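Local coordinates for protein serine protease inhibitor (Schistosoma haematobium, PDB 3STO) that probably inhibits serine proteases by the suicide-substrate mechanism of the serpin family, in which the target enzyme is trapped on a cleaved reactive-centre loop, at residues P201-P204 and H205-R208; G275-L279 and S280-K284. All blocks are in the same frame, centred on the assembly; numbering follows the deposited sequence.

Contact 1 of 2, residues P201-P204 and H205-R208; sequences PFEP and HYTR
The Glu203 side chain leaves its backbone at a chi1 of -144°, well short of fully anti, and then turns about CB-CG (chi2 -44°), a fold that carries the carboxylate over the start of the following turn to His205. There Glu203 OE1 accepts the amide of His205, with His205 N at 2.8 Å and reaching the oxygen from above the carboxylate plane. The two side chains run alongside each other, their flat groups 35° apart. Glutamate suits the place because its bent side chain is long enough to reach forward to the amide of His205 in the first turn, for which the nearby main-chain carbonyl, Glu203 O, is at a poor angle.

Two successive i to i+3 bonds shape the backbone: Tyr206 N gives to Glu203 O at 2.9 Å, and Thr207 N to Pro204 O at 2.7 Å. Proline fits the first position of this short 3-10 segment, since its ring favours the required phi and the missing N-H costs nothing there. Tyr206 sets its ring against the stem of the glutamate, CD2 lying 3.3 Å from Glu203 CB, while the ring of Phe366 meets it with the planes about 40° apart. A water completes the turn, giving one hydrogen to Glu203 O and the other to Thr207 OG1, which also bonds Glu350. Phe202, packed against Trp198 and strands 218-236 and 287-305, holds the incoming chain to the body of the molecule. This 3-10 turn lies in the exposed connection from strand 186-197 of sheet A to strand 208-215 of sheet C in the serpin fold.

Contact 2 of 2, residues G275-L279 and S280-K284; sequences GNKVL and SEYVK
Leu279 O receives two backbone amides at the opening of the helix: a nearly straight bond from Val283 N at 2.8 Å, arriving almost head-on to the carbonyl, and a weak one from Tyr282 N. One residue earlier, Val278 O takes a weak bond from Glu281 N and also touches the edge of the Tyr282 ring, in its plane, with CD1 at 3.3 Å. The long aliphatic chain of Lys277 can run past the tyrosine hydroxyl, CE coming to 3.1 Å from Tyr282 OH. Tyrosine suits its place by offering an aromatic body, which Phe236 meets edge to face, and a hydroxyl bonded to Glu239.

The side chains of Val278 and Glu281 cross at a slant, Val278 CB lying 3.8 Å from Glu281 OE2; a water bound to Val278 N is linked weakly to Glu281 OE1. Further along, Leu279 CG anti to the nitrogen (chi1 -175°) and a chi2 of 53° together set CD1 3.9 Å from Val283 CG2. These apolar branches suit the underside, where Leu279 rests on Leu272, Phe384 and Tyr386. Gly275, with the positive phi of 85° that glycine accepts readily, lets the chain leave helix 269-273. Two short helices joined by a tight link, the second resting on strand 381-387, are the helix G and helix H region of serpins, over sheet B.

Contact 1 and contact 2 are separate surface features of one serpin body, their centres 30 Å apart and their nearest atoms about 17 Å apart, and they follow each other in series along the chain. Contact 1 lies far out, its centre 28 Å from that of the chain, where sheets A and C meet; contact 2, at about 17 Å, belongs to the helical cover of sheet B. Contact 1 adjoins the probable inhibitory region: Glu350, partner of Thr207, follows strand 339-348, just before the hinge of the reactive-centre loop as in other serpins. Strand 218-236 lies between them in sequence, supporting contact 1 through Met225 and contact 2 through Phe236.

Contact 1 of 2, residues P201-P204 and H205-R208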
loop_
_atom_site.group_PDB
_atom_site.type_symbol
_atom_site.label_atom_id
_atom_site.label_comp_id
_atom_site.label_asym_id
_atom_site.label_seq_id
_atom_site.Cartn_x
_atom_site.Cartn_y
_atom_site.Cartn_z
ATOM N N PRO A 201 3.776 -9.524 -21.359
ATOM C CA PRO A 201 3.196 -10.592 -20.547
ATOM C C PRO A 201 3.916 -11.902 -20.734
ATOM O O PRO A 201 4.568 -12.088 -21.751
ATOM C CB PRO A 201 1.762 -10.717 -21.107
ATOM C CG PRO A 201 1.603 -9.595 -22.040
ATOM C CD PRO A 201 2.942 -9.241 -22.532
ATOM N N PHE A 202 3.804 -12.786 -19.752
ATOM C CA PHE A 202 4.406 -14.107 -19.811
ATOM C C PHE A 202 3.500 -14.946 -20.669
ATOM O O PHE A 202 2.306 -14.714 -20.688
ATOM C CB PHE A 202 4.478 -14.738 -18.414
ATOM C CG PHE A 202 5.425 -14.040 -17.455
ATOM C CD1 PHE A 202 4.987 -12.973 -16.673
ATOM C CD2 PHE A 202 6.748 -14.469 -17.328
ATOM C CE1 PHE A 202 5.840 -12.358 -15.771
ATOM C CE2 PHE A 202 7.623 -13.858 -16.436
ATOM C CZ PHE A 202 7.156 -12.778 -15.638
ATOM N N GLU A 203 4.073 -15.901 -21.396
ATOM C CA GLU A 203 3.302 -16.896 -22.132
ATOM C C GLU A 203 3.060 -18.048 -21.168
ATOM O O GLU A 203 4.012 -18.611 -20.647
ATOM C CB GLU A 203 4.123 -17.378 -23.340
ATOM C CG GLU A 203 3.328 -17.698 -24.632
ATOM C CD GLU A 203 2.056 -18.480 -24.374
ATOM O OE1 GLU A 203 2.151 -19.626 -23.916
ATOM O OE2 GLU A 203 0.946 -17.950 -24.612
ATOM N N PRO A 204 1.791 -18.377 -20.898
ATOM C CA PRO A 204 1.352 -19.439 -19.976
ATOM C C PRO A 204 1.925 -20.825 -20.301
ATOM O O PRO A 204 2.200 -21.616 -19.386
ATOM C CB PRO A 204 -0.163 -19.484 -20.190
ATOM C CG PRO A 204 -0.506 -18.158 -20.714
ATOM C CD PRO A 204 0.652 -17.717 -21.549
ATOM N N HIS A 205 2.076 -21.130 -21.585
ATOM C CA HIS A 205 2.679 -22.404 -21.992
ATOM C C HIS A 205 4.062 -22.559 -21.421
ATOM O O HIS A 205 4.563 -23.678 -21.329
ATOM C CB HIS A 205 2.734 -22.569 -23.515
ATOM C CG HIS A 205 1.397 -22.892 -24.114
ATOM N ND1 HIS A 205 0.897 -22.243 -25.218
ATOM C CD2 HIS A 205 0.431 -23.746 -23.707
ATOM C CE1 HIS A 205 -0.313 -22.706 -25.487
ATOM N NE2 HIS A 205 -0.619 -23.617 -24.585
ATOM N N TYR A 206 4.678 -21.445 -21.026
ATOM C CA TYR A 206 6.000 -21.521 -20.442
ATOM C C TYR A 206 5.951 -21.543 -18.935
ATOM O O TYR A 206 6.976 -21.545 -18.271
ATOM C CB TYR A 206 6.889 -20.420 -20.951
ATOM C CG TYR A 206 6.937 -20.400 -22.447
ATOM C CD1 TYR A 206 7.091 -21.573 -23.165
ATOM C CD2 TYR A 206 6.810 -19.210 -23.150
ATOM C CE1 TYR A 206 7.127 -21.567 -24.550
ATOM C CE2 TYR A 206 6.844 -19.190 -24.532
ATOM C CZ TYR A 206 7.005 -20.374 -25.228
ATOM O OH TYR A 206 7.045 -20.360 -26.600
ATOM N N THR A 207 4.748 -21.604 -18.399
ATOM C CA THR A 207 4.596 -21.663 -16.963
ATOM C C THR A 207 4.660 -23.140 -16.571
ATOM O O THR A 207 4.004 -23.973 -17.193
ATOM C CB THR A 207 3.250 -21.013 -16.508
ATOM O OG1 THR A 207 3.216 -19.642 -16.930
ATOM C CG2 THR A 207 3.050 -21.125 -14.981
ATOM N N ARG A 208 5.445 -23.455 -15.541
ATOM C CA ARG A 208 5.615 -24.839 -15.132
ATOM C C ARG A 208 5.888 -24.976 -13.612
ATOM O O ARG A 208 6.268 -24.006 -12.945
ATOM C CB ARG A 208 6.708 -25.513 -16.008
ATOM C CG ARG A 208 8.153 -25.289 -15.542
ATOM C CD ARG A 208 8.657 -23.834 -15.514
ATOM N NE ARG A 208 10.072 -23.832 -15.120
ATOM C CZ ARG A 208 11.097 -23.923 -15.970
ATOM N NH1 ARG A 208 10.855 -23.955 -17.277
ATOM N NH2 ARG A 208 12.362 -23.973 -15.519
HETATM O O HOH W 1 5.457 -18.174 -18.158
#

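Contact 2 of 2, residues G275-L279 and S280-K284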
loop_
_atom_site.group_PDB
_atom_site.type_symbol
_atom_site.label_atom_id
_atom_site.label_comp_id
_atom_site.label_asym_id
_atom_site.label_seq_id
_atom_site.Cartn_x
_atom_site.Cartn_y
_atom_site.Cartn_z
ATOM N N GLY A 275 12.655 1.122 4.167
ATOM C CA GLY A 275 12.924 2.483 3.739
ATOM C C GLY A 275 14.242 3.112 4.204
ATOM O O GLY A 275 14.530 4.248 3.859
ATOM N N ASN A 276 15.049 2.390 4.975
ATOM C CA ASN A 276 16.361 2.904 5.361
ATOM C C ASN A 276 17.249 3.114 4.155
ATOM O O ASN A 276 18.139 3.962 4.163
ATOM C CB ASN A 276 17.057 1.978 6.370
ATOM C CG ASN A 276 16.366 1.967 7.725
ATOM O OD1 ASN A 276 15.497 2.803 8.001
ATOM N ND2 ASN A 276 16.729 1.013 8.566
ATOM N N LYS A 277 17.029 2.308 3.124
ATOM C CA LYS A 277 17.685 2.500 1.845
ATOM C C LYS A 277 16.630 3.027 0.893
ATOM O O LYS A 277 15.471 2.614 0.962
ATOM C CB LYS A 277 18.234 1.194 1.336
ATOM C CG LYS A 277 19.647 0.830 1.779
ATOM C CD LYS A 277 19.891 -0.671 1.410
ATOM C CE LYS A 277 21.358 -1.025 1.277
ATOM N NZ LYS A 277 22.036 -1.215 2.576
ATOM N N VAL A 278 17.021 3.956 0.026
ATOM C CA VAL A 278 16.056 4.683 -0.815
ATOM C C VAL A 278 15.903 4.003 -2.170
ATOM O O VAL A 278 16.841 3.992 -2.965
ATOM C CB VAL A 278 16.480 6.163 -0.998
ATOM C CG1 VAL A 278 15.499 6.908 -1.866
ATOM C CG2 VAL A 278 16.584 6.821 0.346
ATOM N N LEU A 279 14.724 3.434 -2.410
ATOM C CA LEU A 279 14.484 2.600 -3.576
ATOM C C LEU A 279 14.824 3.302 -4.889
ATOM O O LEU A 279 15.475 2.721 -5.767
ATOM C CB LEU A 279 13.024 2.090 -3.603
ATOM C CG LEU A 279 12.627 1.077 -4.724
ATOM C CD1 LEU A 279 13.532 -0.177 -4.819
ATOM C CD2 LEU A 279 11.166 0.643 -4.581
ATOM N N SER A 280 14.378 4.547 -5.018
ATOM C CA SER A 280 14.592 5.325 -6.240
ATOM C C SER A 280 16.059 5.447 -6.616
ATOM O O SER A 280 16.375 5.464 -7.797
ATOM C CB SER A 280 13.929 6.710 -6.162
ATOM O OG SER A 280 14.479 7.489 -5.122
ATOM N N GLU A 281 16.943 5.516 -5.620
ATOM C CA GLU A 281 18.389 5.543 -5.853
ATOM C C GLU A 281 18.897 4.263 -6.480
ATOM O O GLU A 281 19.880 4.303 -7.215
ATOM C CB GLU A 281 19.166 5.796 -4.548
ATOM C CG GLU A 281 18.909 7.184 -3.945
ATOM C CD GLU A 281 19.734 7.464 -2.698
ATOM O OE1 GLU A 281 20.719 6.724 -2.472
ATOM O OE2 GLU A 281 19.402 8.422 -1.945
ATOM N N TYR A 282 18.240 3.131 -6.167
ATOM C CA TYR A 282 18.575 1.843 -6.768
ATOM C C TYR A 282 17.952 1.739 -8.131
ATOM O O TYR A 282 18.601 1.320 -9.076
ATOM C CB TYR A 282 18.164 0.661 -5.873
ATOM C CG TYR A 282 19.049 0.599 -4.677
ATOM C CD1 TYR A 282 18.866 1.476 -3.619
ATOM C CD2 TYR A 282 20.123 -0.243 -4.642
ATOM C CE1 TYR A 282 19.714 1.471 -2.507
ATOM C CE2 TYR A 282 20.986 -0.263 -3.550
ATOM C CZ TYR A 282 20.779 0.599 -2.478
ATOM O OH TYR A 282 21.629 0.585 -1.381
ATOM N N VAL A 283 16.688 2.121 -8.240
ATOM C CA VAL A 283 16.009 2.030 -9.522
ATOM C C VAL A 283 16.694 2.890 -10.597
ATOM O O VAL A 283 16.793 2.469 -11.761
ATOM C CB VAL A 283 14.491 2.312 -9.368
ATOM C CG1 VAL A 283 13.767 2.307 -10.719
ATOM C CG2 VAL A 283 13.863 1.266 -8.456
ATOM N N LYS A 284 17.208 4.063 -10.200
ATOM C CA LYS A 284 17.926 4.936 -11.131
ATOM C C LYS A 284 19.184 4.278 -11.698
ATOM O O LYS A 284 19.595 4.615 -12.793
ATOM C CB LYS A 284 18.298 6.278 -10.489
HETATM O O HOH W 2 19.863 4.739 0.195
#